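Restriction endonuclease S subunits (Thermoanaerobacter tengcongensis, PDB 3OKG) is the S (specificity) subunit of a type I methyltransferase made of M and S polypeptides and probably recognises the target DNA sequence. Local coordinates at residues 52-57 against 107-112; 88-93 against 135-140. All blocks are in the same frame, centred on the assembly; numbering follows the deposited sequence.

Contact 1: 52-57 against 107-112; sequences VYVDIS and PDLDGQ. With SO4 (sulfate ion), chain D.
In the four-stranded mixed sheet of the first target-recognition domain, strand 50-54 packs V52 against L109 and Q112, and V54 against L109, the partners coming from the turn that leads into the neighbouring strand 113-115. The two backbones come closest at V52 and Q112, whose CA atoms lie 5.4 Å apart. V52 lies against both turn residues: its CG1 meets L109 CD2 at 3.7 Å, the two side chains crossing at about a right angle, while its CB faces the stem of the glutamine. L109 divides its fork between the valines, since CD1 reaches V54 CG2 at 4.0 Å. V54 carries CG2 opposite its carbonyl carbon, which turns that methyl to the leucine.

The turn itself is a type II beta turn from L109 to Q112, closed by Q112 N to L109 O at 3.1 Å, with G111 at its positive-phi corner. G111 and Q112 together face I85 as a G1 beta bulge, and the turn and bulge lead into strand 113-115. The Q112 chain bends at chi2 (-54°), laying CG 3.9 Å from V52 CB and bringing the amide group, whose orientation is uncertain, beside V52 N. With an alanine here, CG and the amide are gone, and V52 CB is likely to lose its cover on that side.

At the other end of 52-57 a sulfate, probably from the crystallisation liquor, accepts a hydrogen bond from I56 N to its O2 (2.8 Å, 151°) and is also bound by S115 and R80. Within the same segment, S57 OG donates to D55 OD1 at 2.9 Å, meeting the carboxylate on its syn side but 33° out of plane.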
# COMPACT_ATOMS: atom_id res chain seq x y z
N VAL A 52 21.23 -28.51 4.37
CA VAL A 52 20.54 -27.23 4.23
C VAL A 52 19.19 -27.32 4.92
O VAL A 52 18.45 -28.29 4.70
CB VAL A 52 20.36 -26.85 2.75
CG1 VAL A 52 19.63 -25.52 2.67
CG2 VAL A 52 21.72 -26.75 2.05
N TYR A 53 18.87 -26.34 5.77
CA TYR A 53 17.66 -26.38 6.58
C TYR A 53 16.67 -25.32 6.12
O TYR A 53 17.03 -24.15 6.00
CB TYR A 53 17.99 -26.11 8.04
CG TYR A 53 16.84 -26.23 8.98
CD1 TYR A 53 15.91 -27.25 8.84
CD2 TYR A 53 16.69 -25.35 10.03
CE1 TYR A 53 14.83 -27.36 9.71
CE2 TYR A 53 15.63 -25.46 10.92
CZ TYR A 53 14.72 -26.47 10.75
OH TYR A 53 13.67 -26.59 11.63
N VAL A 54 15.44 -25.75 5.85
CA VAL A 54 14.35 -24.84 5.53
C VAL A 54 13.38 -24.70 6.73
O VAL A 54 12.65 -25.63 7.05
CB VAL A 54 13.55 -25.33 4.30
CG1 VAL A 54 12.54 -24.28 3.89
CG2 VAL A 54 14.51 -25.66 3.11
N ASP A 55 13.40 -23.56 7.40
CA ASP A 55 12.41 -23.29 8.44
C ASP A 55 11.45 -22.26 7.90
O ASP A 55 11.54 -21.87 6.73
CB ASP A 55 13.06 -22.80 9.74
CG ASP A 55 13.87 -21.53 9.57
OD1 ASP A 55 13.95 -20.98 8.44
OD2 ASP A 55 14.44 -21.08 10.57
N ILE A 56 10.51 -21.84 8.74
CA ILE A 56 9.49 -20.88 8.34
C ILE A 56 10.12 -19.57 7.87
O ILE A 56 9.71 -19.00 6.86
CB ILE A 56 8.51 -20.58 9.49
CG1 ILE A 56 7.76 -21.85 9.88
CG2 ILE A 56 7.54 -19.48 9.09
CD1 ILE A 56 7.11 -22.56 8.72
N SER A 57 11.12 -19.10 8.61
CA SER A 57 11.80 -17.87 8.26
C SER A 57 12.44 -17.92 6.87
O SER A 57 12.67 -16.87 6.27
CB SER A 57 12.85 -17.49 9.33
OG SER A 57 14.08 -18.14 9.06
N PRO A 107 15.05 -28.07 -7.20
CA PRO A 107 15.90 -29.26 -7.27
C PRO A 107 17.19 -29.13 -6.46
O PRO A 107 17.66 -30.15 -5.96
CB PRO A 107 16.14 -29.42 -8.79
CG PRO A 107 15.67 -28.13 -9.42
CD PRO A 107 14.57 -27.64 -8.54
N ASP A 108 17.72 -27.92 -6.31
CA ASP A 108 18.95 -27.71 -5.55
C ASP A 108 18.80 -28.16 -4.09
O ASP A 108 19.78 -28.46 -3.43
CB ASP A 108 19.41 -26.24 -5.64
CG ASP A 108 18.29 -25.29 -6.10
OD1 ASP A 108 17.64 -25.53 -7.17
OD2 ASP A 108 18.08 -24.27 -5.38
N LEU A 109 17.56 -28.24 -3.61
CA LEU A 109 17.31 -28.61 -2.21
C LEU A 109 16.89 -30.08 -2.03
O LEU A 109 16.47 -30.48 -0.94
CB LEU A 109 16.25 -27.67 -1.60
CG LEU A 109 16.75 -26.25 -1.36
CD1 LEU A 109 15.70 -25.35 -0.71
CD2 LEU A 109 18.01 -26.33 -0.50
N ASP A 110 17.00 -30.88 -3.08
CA ASP A 110 16.68 -32.30 -2.97
C ASP A 110 17.51 -32.99 -1.88
O ASP A 110 18.73 -32.86 -1.84
CB ASP A 110 16.90 -33.02 -4.31
CG ASP A 110 16.28 -34.41 -4.32
OD1 ASP A 110 15.04 -34.52 -4.39
OD2 ASP A 110 17.02 -35.40 -4.23
N GLY A 111 16.83 -33.72 -1.01
CA GLY A 111 17.49 -34.49 0.02
C GLY A 111 17.90 -33.66 1.21
O GLY A 111 18.58 -34.16 2.11
N GLN A 112 17.51 -32.39 1.22
CA GLN A 112 17.78 -31.54 2.36
C GLN A 112 16.65 -31.66 3.40
O GLN A 112 15.89 -32.61 3.37
CB GLN A 112 18.06 -30.11 1.91
CG GLN A 112 19.17 -30.07 0.84
CD GLN A 112 20.46 -30.78 1.29
OE1 GLN A 112 21.16 -31.43 0.48
NE2 GLN A 112 20.75 -30.69 2.57
S SO4 D . 9.99 -23.26 12.44
O1 SO4 D . 10.23 -24.54 13.07
O2 SO4 D . 9.93 -23.45 10.99
O3 SO4 D . 8.70 -22.73 12.86
O4 SO4 D . 11.06 -22.34 12.78

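Contact 2: 88-93 against 135-140; sequences GDVIFA and HLCRSD
The extended backbone of strand 90-93 passes helix 130-137 at C137 with no hydrogen bond between them, the nearest CA atoms, F92 and C137, being 7.6 Å apart. C137 alone supplies the helix side of the contact, and V90 and F92, two residues apart on one strand face, both point toward it. F92 holds CG anti to its backbone N (chi1 178°), which carries the ring out to the helix. There the ring presents its edge: C137 O lies in the ring plane, 3.6 Å from F92 CE1, an approach that suits the weakly positive rim of an aromatic ring. F92 CD1 also approaches C137 CB, which is tilted off the ring plane, at 4.1 Å. V90 CG1 meets that CB more loosely, at 4.3 Å.

Around them I102 and I121 of the flanking strands complete an apolar layer. Beyond C137 the chain turns, and S139 forms the N-cap of the next helix, 140-143, its OG bonded to F141 N. The whole is a helix packed on one face of a three-stranded antiparallel sheet, a helix-on-sheet packing buried within the first target-recognition domain.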
# COMPACT_ATOMS: atom_id res chain seq x y z
N GLY A 88 10.50 -30.77 -5.85
CA GLY A 88 9.10 -30.83 -6.23
C GLY A 88 8.13 -30.98 -5.08
O GLY A 88 6.91 -30.90 -5.28
N ASP A 89 8.63 -31.20 -3.86
CA ASP A 89 7.71 -31.28 -2.72
C ASP A 89 7.08 -29.90 -2.55
O ASP A 89 7.71 -28.90 -2.85
CB ASP A 89 8.41 -31.61 -1.40
CG ASP A 89 8.81 -33.07 -1.27
OD1 ASP A 89 8.36 -33.91 -2.07
OD2 ASP A 89 9.59 -33.38 -0.36
N VAL A 90 5.86 -29.86 -2.02
CA VAL A 90 5.31 -28.63 -1.51
C VAL A 90 5.42 -28.69 -0.00
O VAL A 90 5.05 -29.70 0.61
CB VAL A 90 3.83 -28.48 -1.95
CG1 VAL A 90 3.17 -27.27 -1.25
CG2 VAL A 90 3.75 -28.34 -3.48
N ILE A 91 5.92 -27.63 0.63
CA ILE A 91 5.92 -27.60 2.08
C ILE A 91 4.93 -26.55 2.54
O ILE A 91 4.89 -25.45 2.04
CB ILE A 91 7.33 -27.33 2.66
CG1 ILE A 91 7.94 -26.09 1.99
CG2 ILE A 91 8.25 -28.50 2.31
CD1 ILE A 91 9.28 -25.63 2.65
N PHE A 92 4.12 -26.91 3.53
CA PHE A 92 2.95 -26.12 3.91
C PHE A 92 2.98 -25.97 5.44
O PHE A 92 2.84 -26.96 6.16
CB PHE A 92 1.71 -26.93 3.49
CG PHE A 92 0.41 -26.27 3.85
CD1 PHE A 92 -0.33 -25.61 2.88
CD2 PHE A 92 -0.09 -26.35 5.15
CE1 PHE A 92 -1.54 -25.02 3.20
CE2 PHE A 92 -1.30 -25.76 5.48
CZ PHE A 92 -2.02 -25.09 4.50
N ALA A 93 3.23 -24.77 5.94
CA ALA A 93 3.37 -24.60 7.40
C ALA A 93 2.03 -24.90 8.06
O ALA A 93 1.00 -24.40 7.61
CB ALA A 93 3.82 -23.20 7.74
N HIS A 135 0.40 -24.34 -6.27
CA HIS A 135 -0.55 -23.23 -6.43
C HIS A 135 -1.89 -23.49 -5.76
O HIS A 135 -2.46 -22.62 -5.12
CB HIS A 135 -0.74 -22.90 -7.91
CG HIS A 135 0.44 -22.21 -8.50
ND1 HIS A 135 0.79 -20.93 -8.15
CD2 HIS A 135 1.33 -22.61 -9.44
CE1 HIS A 135 1.87 -20.57 -8.83
NE2 HIS A 135 2.22 -21.57 -9.62
N LEU A 136 -2.34 -24.73 -5.86
CA LEU A 136 -3.55 -25.17 -5.18
C LEU A 136 -3.44 -24.97 -3.67
O LEU A 136 -4.35 -24.42 -3.05
CB LEU A 136 -3.84 -26.64 -5.49
CG LEU A 136 -5.26 -27.13 -5.21
CD1 LEU A 136 -6.29 -26.17 -5.80
CD2 LEU A 136 -5.47 -28.53 -5.75
N CYS A 137 -2.33 -25.40 -3.08
CA CYS A 137 -2.14 -25.26 -1.64
C CYS A 137 -2.04 -23.83 -1.16
O CYS A 137 -2.25 -23.56 0.03
CB CYS A 137 -0.92 -26.05 -1.17
SG CYS A 137 -1.27 -27.81 -1.22
N ARG A 138 -1.70 -22.90 -2.05
CA ARG A 138 -1.70 -21.49 -1.65
C ARG A 138 -3.09 -20.85 -1.63
O ARG A 138 -3.24 -19.69 -1.20
CB ARG A 138 -0.77 -20.69 -2.57
CG ARG A 138 0.67 -21.05 -2.26
CD ARG A 138 1.65 -20.12 -2.86
NE ARG A 138 1.39 -18.71 -2.58
CZ ARG A 138 1.88 -18.02 -1.56
NH1 ARG A 138 2.65 -18.58 -0.65
NH2 ARG A 138 1.58 -16.73 -1.46
N SER A 139 -4.09 -21.58 -2.09
CA SER A 139 -5.42 -20.98 -2.14
C SER A 139 -6.08 -20.92 -0.77
O SER A 139 -5.92 -21.83 0.05
CB SER A 139 -6.36 -21.74 -3.07
OG SER A 139 -7.68 -21.23 -2.89
N ASP A 140 -6.84 -19.86 -0.53
CA ASP A 140 -7.75 -19.78 0.64
C ASP A 140 -8.71 -20.99 0.69
O ASP A 140 -9.15 -21.39 1.76
CB ASP A 140 -8.60 -18.50 0.59
CG ASP A 140 -7.80 -17.23 0.84
OD1 ASP A 140 -6.60 -17.30 1.20
OD2 ASP A 140 -8.40 -16.14 0.68

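How the contacts relate
The centres of contacts 1 and 2 are 15 Å apart, and all four segments belong to the first DNA specificity domain. Along the chain they alternate: 52-57, 88-93, 107-112, 135-140. Contact 1 belongs to the four-stranded mixed sheet, contact 2 to the three-stranded antiparallel sheet and helix 130-137. The two touch directly, I56 CD1 lying 3.5 Å from A93 CB and V54 CG1 3.7 Å from I91 CD1. Strand 90-93 therefore packs on both sides: I91 and A93 meet 52-57, whereas V90 and F92 meet the helix. This interleaving ties the two sheets and the helix into one globular domain, probably a DNA-recognition unit.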